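BvnE (Penicillium brevicompactum, PDB 6U9I) acts as a semipinacolase that probably steers the stereochemistry of the rearrangement in the fungal assembly of brevianamides. Local coordinates at residues A[78-83]-A[99-104]; A[112-117]-A[135-140]. All coordinates share one frame; numbering follows the deposited sequence.

Contact 1. Residues A[78-83]-A[99-104]; sequences FNLALM and MHLASY
Asn79 and Ala81 pair with Tyr104 and Ala102 across two antiparallel strands whose local axes run at 154° and approach to 4.6 Å. Both are hydrogen-bonded pairs with two N-H···O bonds each; past them, beyond the end of strand 78-82, Met83 N reaches His100 O in a nearly straight bond of 2.8 Å. There Met83 folds back over the strand opposite: its first torsion, with CG anti to the carbonyl carbon (chi1 -74°), sets CG over the centre of the His100 ring, 3.6 Å from the centroid in a CH-pi contact. Bends at chi2 and chi3 then curl CE back toward the ring, while SD lies 3.6 Å from Ala102 CB. The imidazole is held from its far end too, since NE2 is hydrogen-bonded to Glu115 OE1 on strand 110-122. With an alanine in place of His100, Glu115 OE1 would probably be left without this partner and the bent chain of Met83 without the flat surface it rests on. On the face carrying Leu80 and Ser103, Leu80 CD1 sits 4.0 Å from Leu101 CD1, and both leucines pack against Leu26 of helix 14-31. Leu82 crosses Met99 at about a right angle, bringing CD2 within 4.0 Å of Met99 CB. On the face with Asn79 and Ala102, water 1 accepts from Asn79 ND2 at 2.6 Å and donates to Ala102 O at 2.9 Å. This is an antiparallel pairing of the mixed sheet packed against a long helix, consistent with an NTF2-like fold. Its chemistry is split: leucines under the helix on one side, a water-bridged amide and a methionine laid over the face of an imidazole on the other.

Contact 2. Residues A[112-117]-A[135-140]; sequences YENEYM and FADSDY
Tyr140 lies against the backbone of Tyr112 and Glu113 and carries much of this contact. Its first torsion, with CG anti to the backbone N (chi1 -167°), sends the ring from the first turn of helix 138-150 back over the strand, where Glu113 O stands 3.3 Å above the ring plane, over its centre. The phenol oxygen meanwhile accepts from Glu113 N at 2.8 Å, and water 2 joins it to Glu113 OE1. The Tyr140 edge is turned toward the face of Tyr112 in an offset edge-to-face pair, planes at 68°, with Tyr140 CE2 3.8 Å from Tyr112 CD1. Asn114 slides past the Tyr140 ring in the opposite direction, Asn114 CG 3.7 Å from Tyr140 CD2, the amide inclined to the ring by 52°. That amide is fixed at both ends: ND2 donates to Tyr112 OH almost in its own plane, and OD1 receives Glu115 N. Tyr112 OH also shares a hydrogen bond with Tyr116 OH, which bonds in turn to Ser103 OG on strand 96-107. Tyr116 and Ala136 are the last, non-hydrogen-bonded pair of the ladder, Tyr116 CD2 resting 3.9 Å from Ala136 CB; the hydrogen-bonded pair Met117-Phe135 comes just inside it. Asp137 then makes the turn. Its N-H bonds to Glu115 O at 2.9 Å, and it is the N-cap of helix 138-150, OD1 accepting Tyr140 N from above the carboxylate plane. That oxygen is also bonded to Ser138 OG of the second subunit; Glu115 OE2 is hydrogen-bonded to Arg52 N of that subunit, its OE1 to His100 NE2. One phenol oxygen, one backbone bond and the cap thus hold the turn, the Tyr112-Asn114-Tyr116 bonds set the surface it packs on, and its acidic side is built into the dimer interface.

How the contacts relate
From the N terminus, strand 78-82 follows helix 61-74 and contact 1 brings it against strand 96-107, closing a loop that holds Pro88 and the short strand 89-91. The chain then turns into strand 110-122, and contact 2 closes a second loop, that of the hairpin with strand 129-136, at the point where helix 138-150 starts. The loops follow in series, neither enclosing the other. Strands 96-107 and 110-122 are sheet neighbours, so the contacts touch side by side: Ser103 OG lies 2.6 Å from Tyr116 OH, a probable hydrogen bond. Together they tie four strands of the mixed sheet to helix 14-31 at one side and the C-terminal helix and dimer partner at another.

Contact 1. Residues A[78-83]-A[99-104]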
loop_
_atom_site.group_PDB
_atom_site.type_symbol
_atom_site.label_atom_id
_atom_site.label_comp_id
_atom_site.label_asym_id
_atom_site.label_seq_id
_atom_site.Cartn_x
_atom_site.Cartn_y
_atom_site.Cartn_z
ATOM N N PHE A 78 -7.526 4.748 20.407
ATOM C CA PHE A 78 -7.022 4.228 19.142
ATOM C C PHE A 78 -8.170 3.879 18.206
ATOM O O PHE A 78 -9.180 3.300 18.621
ATOM C CB PHE A 78 -6.174 2.987 19.400
ATOM C CG PHE A 78 -5.653 2.319 18.148
ATOM C CD1 PHE A 78 -4.553 2.834 17.476
ATOM C CD2 PHE A 78 -6.252 1.161 17.660
ATOM C CE1 PHE A 78 -4.061 2.209 16.325
ATOM C CE2 PHE A 78 -5.766 0.529 16.516
ATOM C CZ PHE A 78 -4.671 1.059 15.850
ATOM N N ASN A 79 -8.004 4.213 16.930
ATOM C CA ASN A 79 -8.942 3.762 15.916
ATOM C C ASN A 79 -8.183 3.435 14.643
ATOM O O ASN A 79 -7.307 4.194 14.224
ATOM C CB ASN A 79 -10.020 4.801 15.612
ATOM C CG ASN A 79 -11.010 4.309 14.564
ATOM O OD1 ASN A 79 -11.855 3.450 14.837
ATOM N ND2 ASN A 79 -10.888 4.825 13.354
ATOM N N LEU A 80 -8.519 2.296 14.046
ATOM C CA LEU A 80 -7.973 1.875 12.761
ATOM C C LEU A 80 -9.153 1.583 11.849
ATOM O O LEU A 80 -10.073 0.863 12.245
ATOM C CB LEU A 80 -7.084 0.635 12.924
ATOM C CG LEU A 80 -6.376 0.098 11.683
ATOM C CD1 LEU A 80 -5.397 1.124 11.149
ATOM C CD2 LEU A 80 -5.648 -1.205 12.031
ATOM N N ALA A 81 -9.141 2.150 10.643
ATOM C CA ALA A 81 -10.324 2.057 9.802
ATOM C C ALA A 81 -9.933 2.218 8.348
ATOM O O ALA A 81 -8.903 2.812 8.025
ATOM C CB ALA A 81 -11.363 3.120 10.189
ATOM N N LEU A 82 -10.787 1.701 7.468
ATOM C CA LEU A 82 -10.606 1.969 6.048
ATOM C C LEU A 82 -10.576 3.475 5.803
ATOM O O LEU A 82 -11.317 4.236 6.438
ATOM C CB LEU A 82 -11.731 1.314 5.236
ATOM C CG LEU A 82 -11.542 -0.197 5.045
ATOM C CD1 LEU A 82 -12.875 -0.899 4.824
ATOM C CD2 LEU A 82 -10.580 -0.481 3.887
ATOM N N MET A 83 -9.673 3.903 4.906
ATOM C CA MET A 83 -9.613 5.296 4.479
ATOM C C MET A 83 -10.972 5.709 3.926
ATOM O O MET A 83 -11.743 4.865 3.466
ATOM C CB MET A 83 -8.533 5.488 3.410
ATOM C CG MET A 83 -7.101 5.451 3.974
ATOM S SD MET A 83 -6.668 7.011 4.757
ATOM C CE MET A 83 -6.415 8.083 3.322
ATOM N N MET A 99 -5.887 -3.469 2.136
ATOM C CA MET A 99 -6.711 -2.391 2.677
ATOM C C MET A 99 -5.896 -1.121 2.845
ATOM O O MET A 99 -4.794 -1.137 3.400
ATOM C CB MET A 99 -7.338 -2.773 4.018
ATOM C CG MET A 99 -8.380 -3.884 3.871
ATOM S SD MET A 99 -9.245 -4.245 5.398
ATOM C CE MET A 99 -7.914 -4.891 6.399
ATOM N N HIS A 100 -6.476 -0.021 2.383
ATOM C CA HIS A 100 -5.930 1.315 2.571
ATOM C C HIS A 100 -6.546 1.871 3.851
ATOM O O HIS A 100 -7.761 2.056 3.919
ATOM C CB HIS A 100 -6.288 2.160 1.351
ATOM C CG HIS A 100 -5.576 3.471 1.273
ATOM N ND1 HIS A 100 -5.972 4.465 0.404
ATOM C CD2 HIS A 100 -4.500 3.955 1.940
ATOM C CE1 HIS A 100 -5.171 5.510 0.540
ATOM N NE2 HIS A 100 -4.268 5.227 1.465
ATOM N N LEU A 101 -5.719 2.111 4.872
ATOM C CA LEU A 101 -6.196 2.351 6.229
ATOM C C LEU A 101 -5.688 3.673 6.781
ATOM O O LEU A 101 -4.598 4.135 6.438
ATOM C CB LEU A 101 -5.742 1.242 7.194
ATOM C CG LEU A 101 -6.144 -0.198 6.873
ATOM C CD1 LEU A 101 -5.565 -1.164 7.914
ATOM C CD2 LEU A 101 -7.660 -0.363 6.771
ATOM N N ALA A 102 -6.481 4.247 7.682
ATOM C CA ALA A 102 -6.080 5.386 8.496
ATOM C C ALA A 102 -6.086 4.976 9.961
ATOM O O ALA A 102 -7.004 4.281 10.415
ATOM C CB ALA A 102 -7.037 6.571 8.299
ATOM N N SER A 103 -5.067 5.405 10.699
ATOM C CA SER A 103 -5.031 5.198 12.139
ATOM C C SER A 103 -5.183 6.534 12.854
ATOM O O SER A 103 -4.806 7.589 12.334
ATOM C CB SER A 103 -3.732 4.509 12.582
ATOM O OG SER A 103 -2.617 5.344 12.339
ATOM N N TYR A 104 -5.757 6.479 14.050
ATOM C CA TYR A 104 -5.869 7.640 14.915
ATOM C C TYR A 104 -5.616 7.190 16.342
ATOM O O TYR A 104 -6.104 6.135 16.761
ATOM C CB TYR A 104 -7.258 8.295 14.791
ATOM C CG TYR A 104 -7.560 9.340 15.850
ATOM C CD1 TYR A 104 -7.996 8.972 17.123
ATOM C CD2 TYR A 104 -7.419 10.695 15.576
ATOM C CE1 TYR A 104 -8.267 9.924 18.095
ATOM C CE2 TYR A 104 -7.698 11.651 16.541
ATOM C CZ TYR A 104 -8.122 11.259 17.798
ATOM O OH TYR A 104 -8.399 12.205 18.766
HETATM O O HOH W 1 -9.020 5.838 11.780
#

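Contact 2. Residues A[112-117]-A[135-140]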
loop_
_atom_site.group_PDB
_atom_site.type_symbol
_atom_site.label_atom_id
_atom_site.label_comp_id
_atom_site.label_asym_id
_atom_site.label_seq_id
_atom_site.Cartn_x
_atom_site.Cartn_y
_atom_site.Cartn_z
ATOM N N TYR A 112 -1.760 11.086 17.017
ATOM C CA TYR A 112 -1.088 10.169 16.103
ATOM C C TYR A 112 -2.064 9.867 14.975
ATOM O O TYR A 112 -3.141 9.318 15.224
ATOM C CB TYR A 112 -0.674 8.889 16.822
ATOM C CG TYR A 112 -0.124 7.821 15.903
ATOM C CD1 TYR A 112 1.195 7.866 15.468
ATOM C CD2 TYR A 112 -0.921 6.765 15.475
ATOM C CE1 TYR A 112 1.711 6.889 14.632
ATOM C CE2 TYR A 112 -0.417 5.784 14.636
ATOM C CZ TYR A 112 0.897 5.854 14.214
ATOM O OH TYR A 112 1.406 4.881 13.380
ATOM N N GLU A 113 -1.717 10.265 13.748
ATOM C CA GLU A 113 -2.642 10.139 12.611
ATOM C C GLU A 113 -1.856 9.615 11.412
ATOM O O GLU A 113 -1.313 10.400 10.627
ATOM C CB GLU A 113 -3.311 11.471 12.293
ATOM C CG GLU A 113 -4.138 12.049 13.424
ATOM C CD GLU A 113 -4.536 13.482 13.151
ATOM O OE1 GLU A 113 -3.642 14.361 13.145
ATOM O OE2 GLU A 113 -5.736 13.720 12.916
ATOM N N ASN A 114 -1.814 8.296 11.260
ATOM C CA ASN A 114 -1.005 7.678 10.219
ATOM C C ASN A 114 -1.903 7.080 9.140
ATOM O O ASN A 114 -3.135 7.062 9.245
ATOM C CB ASN A 114 -0.074 6.610 10.815
ATOM C CG ASN A 114 1.289 6.534 10.113
ATOM O OD1 ASN A 114 1.422 6.868 8.938
ATOM N ND2 ASN A 114 2.305 6.079 10.841
ATOM N N GLU A 115 -1.253 6.595 8.086
ATOM C CA GLU A 115 -1.917 6.061 6.905
ATOM C C GLU A 115 -1.106 4.879 6.403
ATOM O O GLU A 115 0.129 4.936 6.388
ATOM C CB GLU A 115 -2.038 7.131 5.807
ATOM C CG GLU A 115 -2.723 6.660 4.526
ATOM C CD GLU A 115 -2.723 7.729 3.440
ATOM O OE1 GLU A 115 -2.939 7.388 2.253
ATOM O OE2 GLU A 115 -2.510 8.920 3.774
ATOM N N TYR A 116 -1.788 3.805 6.003
ATOM C CA TYR A 116 -1.096 2.575 5.636
ATOM C C TYR A 116 -1.758 1.922 4.439
ATOM O O TYR A 116 -2.964 2.059 4.221
ATOM C CB TYR A 116 -1.084 1.527 6.756
ATOM C CG TYR A 116 -0.950 2.077 8.145
ATOM C CD1 TYR A 116 -2.043 2.670 8.777
ATOM C CD2 TYR A 116 0.251 1.997 8.837
ATOM C CE1 TYR A 116 -1.938 3.171 10.039
ATOM C CE2 TYR A 116 0.363 2.512 10.124
ATOM C CZ TYR A 116 -0.734 3.090 10.712
ATOM O OH TYR A 116 -0.665 3.606 11.996
ATOM N N MET A 117 -0.960 1.157 3.702
ATOM C CA MET A 117 -1.462 0.119 2.812
ATOM C C MET A 117 -1.059 -1.216 3.421
ATOM O O MET A 117 0.137 -1.495 3.580
ATOM C CB MET A 117 -0.904 0.280 1.396
ATOM C CG MET A 117 -1.665 -0.480 0.322
ATOM S SD MET A 117 -3.318 0.189 -0.002
ATOM C CE MET A 117 -2.946 1.809 -0.653
ATOM N N PHE A 135 2.549 -1.328 5.170
ATOM C CA PHE A 135 3.295 -0.290 4.458
ATOM C C PHE A 135 2.814 1.069 4.967
ATOM O O PHE A 135 1.730 1.527 4.601
ATOM C CB PHE A 135 3.078 -0.443 2.953
ATOM C CG PHE A 135 4.081 0.302 2.100
ATOM C CD1 PHE A 135 4.058 1.690 2.026
ATOM C CD2 PHE A 135 5.009 -0.394 1.335
ATOM C CE1 PHE A 135 4.974 2.388 1.231
ATOM C CE2 PHE A 135 5.932 0.300 0.530
ATOM C CZ PHE A 135 5.919 1.683 0.488
ATOM N N ALA A 136 3.622 1.713 5.805
ATOM C CA ALA A 136 3.240 2.937 6.497
ATOM C C ALA A 136 3.657 4.184 5.718
ATOM O O ALA A 136 4.490 4.138 4.806
ATOM C CB ALA A 136 3.870 2.980 7.897
ATOM N N ASP A 137 3.039 5.309 6.087
ATOM C CA ASP A 137 3.519 6.649 5.744
ATOM C C ASP A 137 4.824 6.860 6.509
ATOM O O ASP A 137 4.814 7.156 7.708
ATOM C CB ASP A 137 2.451 7.676 6.120
ATOM C CG ASP A 137 2.845 9.127 5.810
ATOM O OD1 ASP A 137 4.036 9.456 5.618
ATOM O OD2 ASP A 137 1.928 9.969 5.793
ATOM N N SER A 138 5.957 6.670 5.832
ATOM C CA SER A 138 7.226 6.636 6.554
ATOM C C SER A 138 7.632 8.023 7.039
ATOM O O SER A 138 8.229 8.158 8.115
ATOM C CB SER A 138 8.311 6.041 5.657
ATOM O OG SER A 138 8.274 6.654 4.373
ATOM N N ASP A 139 7.343 9.066 6.253
ATOM C CA ASP A 139 7.614 10.419 6.733
ATOM C C ASP A 139 6.884 10.678 8.038
ATOM O O ASP A 139 7.458 11.237 8.981
ATOM C CB ASP A 139 7.210 11.468 5.695
ATOM C CG ASP A 139 7.425 12.897 6.197
ATOM O OD1 ASP A 139 8.558 13.204 6.610
ATOM O OD2 ASP A 139 6.466 13.705 6.194
ATOM N N TYR A 140 5.618 10.260 8.119
ATOM C CA TYR A 140 4.881 10.463 9.357
ATOM C C TYR A 140 5.503 9.661 10.491
ATOM O O TYR A 140 5.592 10.148 11.625
ATOM C CB TYR A 140 3.407 10.097 9.180
ATOM C CG TYR A 140 2.605 10.594 10.350
ATOM C CD1 TYR A 140 2.100 11.879 10.362
ATOM C CD2 TYR A 140 2.408 9.797 11.471
ATOM C CE1 TYR A 140 1.390 12.354 11.444
ATOM C CE2 TYR A 140 1.699 10.260 12.554
ATOM C CZ TYR A 140 1.191 11.542 12.535
ATOM O OH TYR A 140 0.486 12.017 13.617
HETATM O O HOH W 2 -0.689 14.270 13.297
HETATM O O HOH W 3 -0.171 10.043 7.547
HETATM O O HOH W 4 -1.001 10.657 5.262
#